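Long-range contact in fructuronate-tagaturonate epimerase UxaE from Cohnella laeviribosi in complex with 1 glycerol (Cohnella laeviribosi, PDB 6IL9), which probably interconverts fructuronate and tagaturonate by epimerisation, using a TIM-barrel domain that carries a bound zinc ion: residues V108-Q122 and A145-D158. Sequence-based numbering, arbitrary orientation.
Sequences VQTVRGRAIHPILAQ and AVFQEGYTEGYGAD
Tyr151, Glu149 and Val108 bury the most surface where two neighbouring parallel strands of the TIM barrel, 117-124 and 156-162, and the ends of the helices that lead into them meet. Val108 fills the angle between the other two: its CG1, anti to the backbone N (chi1 172°), lies 3.5 Å from Tyr151 CB and equally near Glu149 CB, while CG2 leans toward Val146. The Tyr151 side chain runs between the helix end and the strand, with Val111 CG2 near its phenol end and Pro118 CD 3.4 Å from Tyr151 OH. Two waters also meet that hydroxyl: one ties it to the carbonyls of Val111 and Ile116, the other to His117 ND1 and Gly154 O. Glu149, bent at chi2 (-67°), uses its two oxygens for different partners. OE1 forms a salt bridge with Arg112 NH2, which meets it on its anti side and near the guanidinium plane; OE2 accepts Gln109 NE2 from above the carboxylate plane. Gln109 also reaches Arg477 and Glu473 of helix 469-487. With an alanine here, the Arg112 guanidinium would probably lose its charged mate and Gln109 NE2 one of its bonds. Along the strands, Gly156 N bonds to Pro118 O (2.9 Å) and Asp158 N to Ala121 O (2.7 Å). Gly156 suits the bulk of Ile119, whose CD1 would clash with a beta carbon there. At the last pair, Gln122 lies near the bound glycerol, Lys366 pairs with Asp158 OD2, and a water donates to this oxygen and, over 2.7 Å, to Gln122 OE1.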
loop_
_atom_site.group_PDB
_atom_site.type_symbol
_atom_site.label_atom_id
_atom_site.label_comp_id
_atom_site.label_asym_id
_atom_site.label_seq_id
_atom_site.Cartn_x
_atom_site.Cartn_y
_atom_site.Cartn_z
ATOM N N VAL A 108 -5.661 -5.477 -10.967
ATOM C CA VAL A 108 -5.259 -6.704 -11.649
ATOM C C VAL A 108 -5.153 -6.477 -13.155
ATOM O O VAL A 108 -4.188 -6.913 -13.800
ATOM C CB VAL A 108 -6.246 -7.838 -11.324
ATOM C CG1 VAL A 108 -5.934 -9.046 -12.199
ATOM C CG2 VAL A 108 -6.174 -8.191 -9.841
ATOM N N GLN A 109 -6.154 -5.809 -13.743
ATOM C CA GLN A 109 -6.117 -5.511 -15.174
ATOM C C GLN A 109 -4.871 -4.730 -15.561
ATOM O O GLN A 109 -4.361 -4.885 -16.682
ATOM C CB GLN A 109 -7.365 -4.722 -15.586
ATOM C CG GLN A 109 -8.659 -5.523 -15.487
ATOM C CD GLN A 109 -9.848 -4.619 -15.284
ATOM O OE1 GLN A 109 -9.744 -3.404 -15.452
ATOM N NE2 GLN A 109 -10.980 -5.196 -14.899
ATOM N N THR A 110 -4.363 -3.900 -14.647
ATOM C CA THR A 110 -3.194 -3.078 -14.938
ATOM C C THR A 110 -1.905 -3.893 -14.934
ATOM O O THR A 110 -1.045 -3.694 -15.795
ATOM C CB THR A 110 -3.097 -1.933 -13.928
ATOM O OG1 THR A 110 -4.323 -1.183 -13.948
ATOM C CG2 THR A 110 -1.921 -1.009 -14.287
ATOM N N VAL A 111 -1.740 -4.812 -13.980
ATOM C CA VAL A 111 -0.492 -5.569 -13.926
ATOM C C VAL A 111 -0.506 -6.795 -14.827
ATOM O O VAL A 111 0.563 -7.371 -15.074
ATOM C CB VAL A 111 -0.134 -6.007 -12.489
ATOM C CG1 VAL A 111 0.082 -4.779 -11.596
ATOM C CG2 VAL A 111 -1.195 -6.950 -11.904
ATOM N N ARG A 112 -1.674 -7.226 -15.302
ATOM C CA ARG A 112 -1.745 -8.339 -16.246
ATOM C C ARG A 112 -0.848 -8.065 -17.448
ATOM O O ARG A 112 -0.907 -6.991 -18.050
ATOM C CB ARG A 112 -3.203 -8.547 -16.686
ATOM C CG ARG A 112 -3.417 -9.599 -17.771
ATOM C CD ARG A 112 -4.832 -9.475 -18.360
ATOM N NE ARG A 112 -5.864 -9.746 -17.365
ATOM C CZ ARG A 112 -7.016 -9.089 -17.259
ATOM N NH1 ARG A 112 -7.318 -8.090 -18.085
ATOM N NH2 ARG A 112 -7.874 -9.431 -16.312
ATOM N N GLY A 113 0.033 -9.017 -17.752
ATOM C CA GLY A 113 0.910 -8.857 -18.895
ATOM C C GLY A 113 2.118 -7.973 -18.671
ATOM O O GLY A 113 2.805 -7.632 -19.641
ATOM N N ARG A 114 2.398 -7.590 -17.430
ATOM C CA ARG A 114 3.563 -6.789 -17.087
ATOM C C ARG A 114 4.432 -7.552 -16.096
ATOM O O ARG A 114 3.938 -8.359 -15.302
ATOM C CB ARG A 114 3.136 -5.431 -16.481
ATOM C CG ARG A 114 1.942 -4.872 -17.202
ATOM C CD ARG A 114 1.924 -3.390 -17.237
ATOM N NE ARG A 114 3.185 -2.767 -17.626
ATOM C CZ ARG A 114 3.270 -1.495 -17.996
ATOM N NH1 ARG A 114 2.163 -0.763 -18.045
ATOM N NH2 ARG A 114 4.452 -0.954 -18.302
ATOM N N ALA A 115 5.740 -7.291 -16.145
ATOM C CA ALA A 115 6.690 -8.027 -15.310
ATOM C C ALA A 115 6.785 -7.353 -13.942
ATOM O O ALA A 115 7.782 -6.732 -13.577
ATOM C CB ALA A 115 8.053 -8.113 -15.985
ATOM N N ILE A 116 5.696 -7.470 -13.188
ATOM C CA ILE A 116 5.654 -6.936 -11.828
ATOM C C ILE A 116 4.608 -7.727 -11.061
ATOM O O ILE A 116 3.603 -8.163 -11.631
ATOM C CB ILE A 116 5.362 -5.415 -11.816
ATOM C CG1 ILE A 116 5.592 -4.836 -10.411
ATOM C CG2 ILE A 116 3.952 -5.132 -12.324
ATOM C CD1 ILE A 116 5.736 -3.303 -10.388
ATOM N N HIS A 117 4.876 -7.952 -9.776
ATOM C CA HIS A 117 3.963 -8.703 -8.923
ATOM C C HIS A 117 3.156 -7.740 -8.084
ATOM O O HIS A 117 3.738 -6.830 -7.480
ATOM C CB HIS A 117 4.732 -9.647 -8.001
ATOM C CG HIS A 117 5.575 -10.641 -8.727
ATOM N ND1 HIS A 117 5.032 -11.656 -9.486
ATOM C CD2 HIS A 117 6.919 -10.787 -8.803
ATOM C CE1 HIS A 117 6.008 -12.376 -10.011
ATOM N NE2 HIS A 117 7.163 -11.873 -9.607
ATOM N N PRO A 118 1.835 -7.915 -8.007
ATOM C CA PRO A 118 1.007 -6.969 -7.247
ATOM C C PRO A 118 0.859 -7.321 -5.782
ATOM O O PRO A 118 0.538 -8.462 -5.442
ATOM C CB PRO A 118 -0.349 -7.050 -7.962
ATOM C CG PRO A 118 -0.414 -8.503 -8.435
ATOM C CD PRO A 118 1.031 -8.908 -8.744
ATOM N N ILE A 119 1.088 -6.349 -4.904
ATOM C CA ILE A 119 0.679 -6.456 -3.508
ATOM C C ILE A 119 -0.716 -5.839 -3.469
ATOM O O ILE A 119 -0.885 -4.635 -3.278
ATOM C CB ILE A 119 1.666 -5.768 -2.565
ATOM C CG1 ILE A 119 3.107 -6.189 -2.898
ATOM C CG2 ILE A 119 1.317 -6.097 -1.107
ATOM C CD1 ILE A 119 3.376 -7.704 -2.853
ATOM N N LEU A 120 -1.729 -6.680 -3.700
ATOM C CA LEU A 120 -3.081 -6.170 -3.939
ATOM C C LEU A 120 -3.806 -5.824 -2.656
ATOM O O LEU A 120 -4.757 -5.033 -2.685
ATOM C CB LEU A 120 -3.921 -7.200 -4.690
ATOM C CG LEU A 120 -3.752 -7.388 -6.174
ATOM C CD1 LEU A 120 -4.683 -8.523 -6.556
ATOM C CD2 LEU A 120 -4.150 -6.113 -6.907
ATOM N N ALA A 121 -3.421 -6.448 -1.548
ATOM C CA ALA A 121 -3.990 -6.188 -0.235
ATOM C C ALA A 121 -2.952 -5.404 0.547
ATOM O O ALA A 121 -1.923 -5.956 0.948
ATOM C CB ALA A 121 -4.350 -7.495 0.474
ATOM N N GLN A 122 -3.204 -4.121 0.758
ATOM C CA GLN A 122 -2.237 -3.294 1.474
ATOM C C GLN A 122 -2.995 -2.146 2.113
ATOM O O GLN A 122 -3.522 -1.298 1.395
ATOM C CB GLN A 122 -1.161 -2.771 0.522
ATOM C CG GLN A 122 -0.274 -1.707 1.148
ATOM C CD GLN A 122 0.175 -0.672 0.141
ATOM O OE1 GLN A 122 1.024 -0.945 -0.699
ATOM N NE2 GLN A 122 -0.398 0.523 0.216
ATOM N N ALA A 145 -10.774 -10.270 -6.287
ATOM C CA ALA A 145 -10.321 -9.591 -7.493
ATOM C C ALA A 145 -9.559 -10.536 -8.413
ATOM O O ALA A 145 -9.795 -10.554 -9.627
ATOM C CB ALA A 145 -9.452 -8.392 -7.124
ATOM N N VAL A 146 -8.618 -11.315 -7.868
ATOM C CA VAL A 146 -7.866 -12.192 -8.768
ATOM C C VAL A 146 -8.760 -13.310 -9.282
ATOM O O VAL A 146 -8.556 -13.809 -10.392
ATOM C CB VAL A 146 -6.589 -12.760 -8.114
ATOM C CG1 VAL A 146 -5.632 -11.639 -7.754
ATOM C CG2 VAL A 146 -6.916 -13.630 -6.899
ATOM N N PHE A 147 -9.764 -13.714 -8.501
ATOM C CA PHE A 147 -10.720 -14.706 -8.985
ATOM C C PHE A 147 -11.560 -14.134 -10.122
ATOM O O PHE A 147 -11.709 -14.763 -11.177
ATOM C CB PHE A 147 -11.603 -15.181 -7.825
ATOM C CG PHE A 147 -12.499 -16.355 -8.162
ATOM C CD1 PHE A 147 -12.025 -17.657 -8.086
ATOM C CD2 PHE A 147 -13.817 -16.145 -8.527
ATOM C CE1 PHE A 147 -12.852 -18.732 -8.391
ATOM C CE2 PHE A 147 -14.650 -17.218 -8.836
ATOM C CZ PHE A 147 -14.163 -18.510 -8.762
ATOM N N GLN A 148 -12.090 -12.924 -9.931
ATOM C CA GLN A 148 -12.890 -12.271 -10.963
ATOM C C GLN A 148 -12.138 -12.156 -12.279
ATOM O O GLN A 148 -12.715 -12.362 -13.355
ATOM C CB GLN A 148 -13.310 -10.887 -10.489
ATOM C CG GLN A 148 -14.100 -10.104 -11.523
ATOM C CD GLN A 148 -14.493 -8.734 -11.021
ATOM O OE1 GLN A 148 -14.905 -8.576 -9.871
ATOM N NE2 GLN A 148 -14.373 -7.738 -11.881
ATOM N N GLU A 149 -10.855 -11.809 -12.216
ATOM C CA GLU A 149 -10.043 -11.562 -13.396
ATOM C C GLU A 149 -9.260 -12.779 -13.857
ATOM O O GLU A 149 -8.517 -12.677 -14.843
ATOM C CB GLU A 149 -9.066 -10.414 -13.124
ATOM C CG GLU A 149 -9.737 -9.099 -12.819
ATOM C CD GLU A 149 -10.479 -8.537 -14.016
ATOM O OE1 GLU A 149 -10.044 -8.792 -15.164
ATOM O OE2 GLU A 149 -11.497 -7.851 -13.802
ATOM N N GLY A 150 -9.402 -13.912 -13.178
ATOM C CA GLY A 150 -8.675 -15.109 -13.563
ATOM C C GLY A 150 -7.178 -14.899 -13.574
ATOM O O GLY A 150 -6.489 -15.361 -14.494
ATOM N N TYR A 151 -6.665 -14.176 -12.587
ATOM C CA TYR A 151 -5.245 -13.841 -12.503
ATOM C C TYR A 151 -4.598 -14.834 -11.552
ATOM O O TYR A 151 -4.768 -14.740 -10.335
ATOM C CB TYR A 151 -5.068 -12.410 -12.019
ATOM C CG TYR A 151 -3.630 -11.952 -11.904
ATOM C CD1 TYR A 151 -2.969 -11.420 -13.002
ATOM C CD2 TYR A 151 -2.960 -12.005 -10.687
ATOM C CE1 TYR A 151 -1.656 -10.980 -12.901
ATOM C CE2 TYR A 151 -1.640 -11.564 -10.569
ATOM C CZ TYR A 151 -1.003 -11.049 -11.685
ATOM O OH TYR A 151 0.297 -10.612 -11.583
ATOM N N THR A 152 -3.854 -15.790 -12.111
ATOM C CA THR A 152 -3.309 -16.894 -11.335
ATOM C C THR A 152 -1.829 -16.737 -11.028
ATOM O O THR A 152 -1.241 -17.638 -10.424
ATOM C CB THR A 152 -3.535 -18.221 -12.073
ATOM O OG1 THR A 152 -2.755 -18.233 -13.277
ATOM C CG2 THR A 152 -5.000 -18.389 -12.427
ATOM N N GLU A 153 -1.214 -15.618 -11.421
ATOM C CA GLU A 153 0.222 -15.430 -11.255
ATOM C C GLU A 153 0.637 -15.174 -9.813
ATOM O O GLU A 153 1.830 -15.265 -9.511
ATOM C CB GLU A 153 0.707 -14.270 -12.128
ATOM C CG GLU A 153 0.867 -14.628 -13.593
ATOM C CD GLU A 153 -0.450 -14.911 -14.270
ATOM O OE1 GLU A 153 -1.391 -14.105 -14.100
ATOM O OE2 GLU A 153 -0.551 -15.942 -14.973
ATOM N N GLY A 154 -0.288 -14.841 -8.933
ATOM C CA GLY A 154 0.035 -14.629 -7.531
ATOM C C GLY A 154 -0.034 -13.165 -7.133
ATOM O O GLY A 154 0.371 -12.273 -7.886
ATOM N N TYR A 155 -0.535 -12.915 -5.929
ATOM C CA TYR A 155 -0.587 -11.571 -5.373
ATOM C C TYR A 155 -0.149 -11.623 -3.917
ATOM O O TYR A 155 -0.233 -12.663 -3.260
ATOM C CB TYR A 155 -1.998 -10.952 -5.478
ATOM C CG TYR A 155 -2.978 -11.545 -4.493
ATOM C CD1 TYR A 155 -3.682 -12.701 -4.804
ATOM C CD2 TYR A 155 -3.207 -10.944 -3.256
ATOM C CE1 TYR A 155 -4.570 -13.256 -3.895
ATOM C CE2 TYR A 155 -4.078 -11.492 -2.350
ATOM C CZ TYR A 155 -4.757 -12.648 -2.676
ATOM O OH TYR A 155 -5.630 -13.181 -1.758
ATOM N N GLY A 156 0.311 -10.477 -3.420
ATOM C CA GLY A 156 0.752 -10.359 -2.046
ATOM C C GLY A 156 -0.169 -9.545 -1.158
ATOM O O GLY A 156 -1.031 -8.809 -1.641
ATOM N N ALA A 157 0.022 -9.661 0.155
ATOM C CA ALA A 157 -0.760 -8.930 1.148
ATOM C C ALA A 157 0.188 -8.344 2.182
ATOM O O ALA A 157 0.930 -9.089 2.834
ATOM C CB ALA A 157 -1.790 -9.847 1.827
ATOM N N ASP A 158 0.150 -7.019 2.340
ATOM C CA ASP A 158 1.102 -6.253 3.136
ATOM C C ASP A 158 0.399 -5.677 4.360
ATOM O O ASP A 158 -0.580 -4.930 4.229
ATOM C CB ASP A 158 1.705 -5.137 2.271
ATOM C CG ASP A 158 2.666 -4.222 3.017
ATOM O OD1 ASP A 158 3.162 -4.555 4.118
ATOM O OD2 ASP A 158 2.945 -3.142 2.445
HETATM O O HOH W 1 1.582 -9.276 -13.320
HETATM O O HOH W 2 -5.952 -11.815 -15.466
HETATM O O HOH W 3 2.260 -11.912 -9.872
HETATM O O HOH W 4 2.935 -2.813 -0.317
#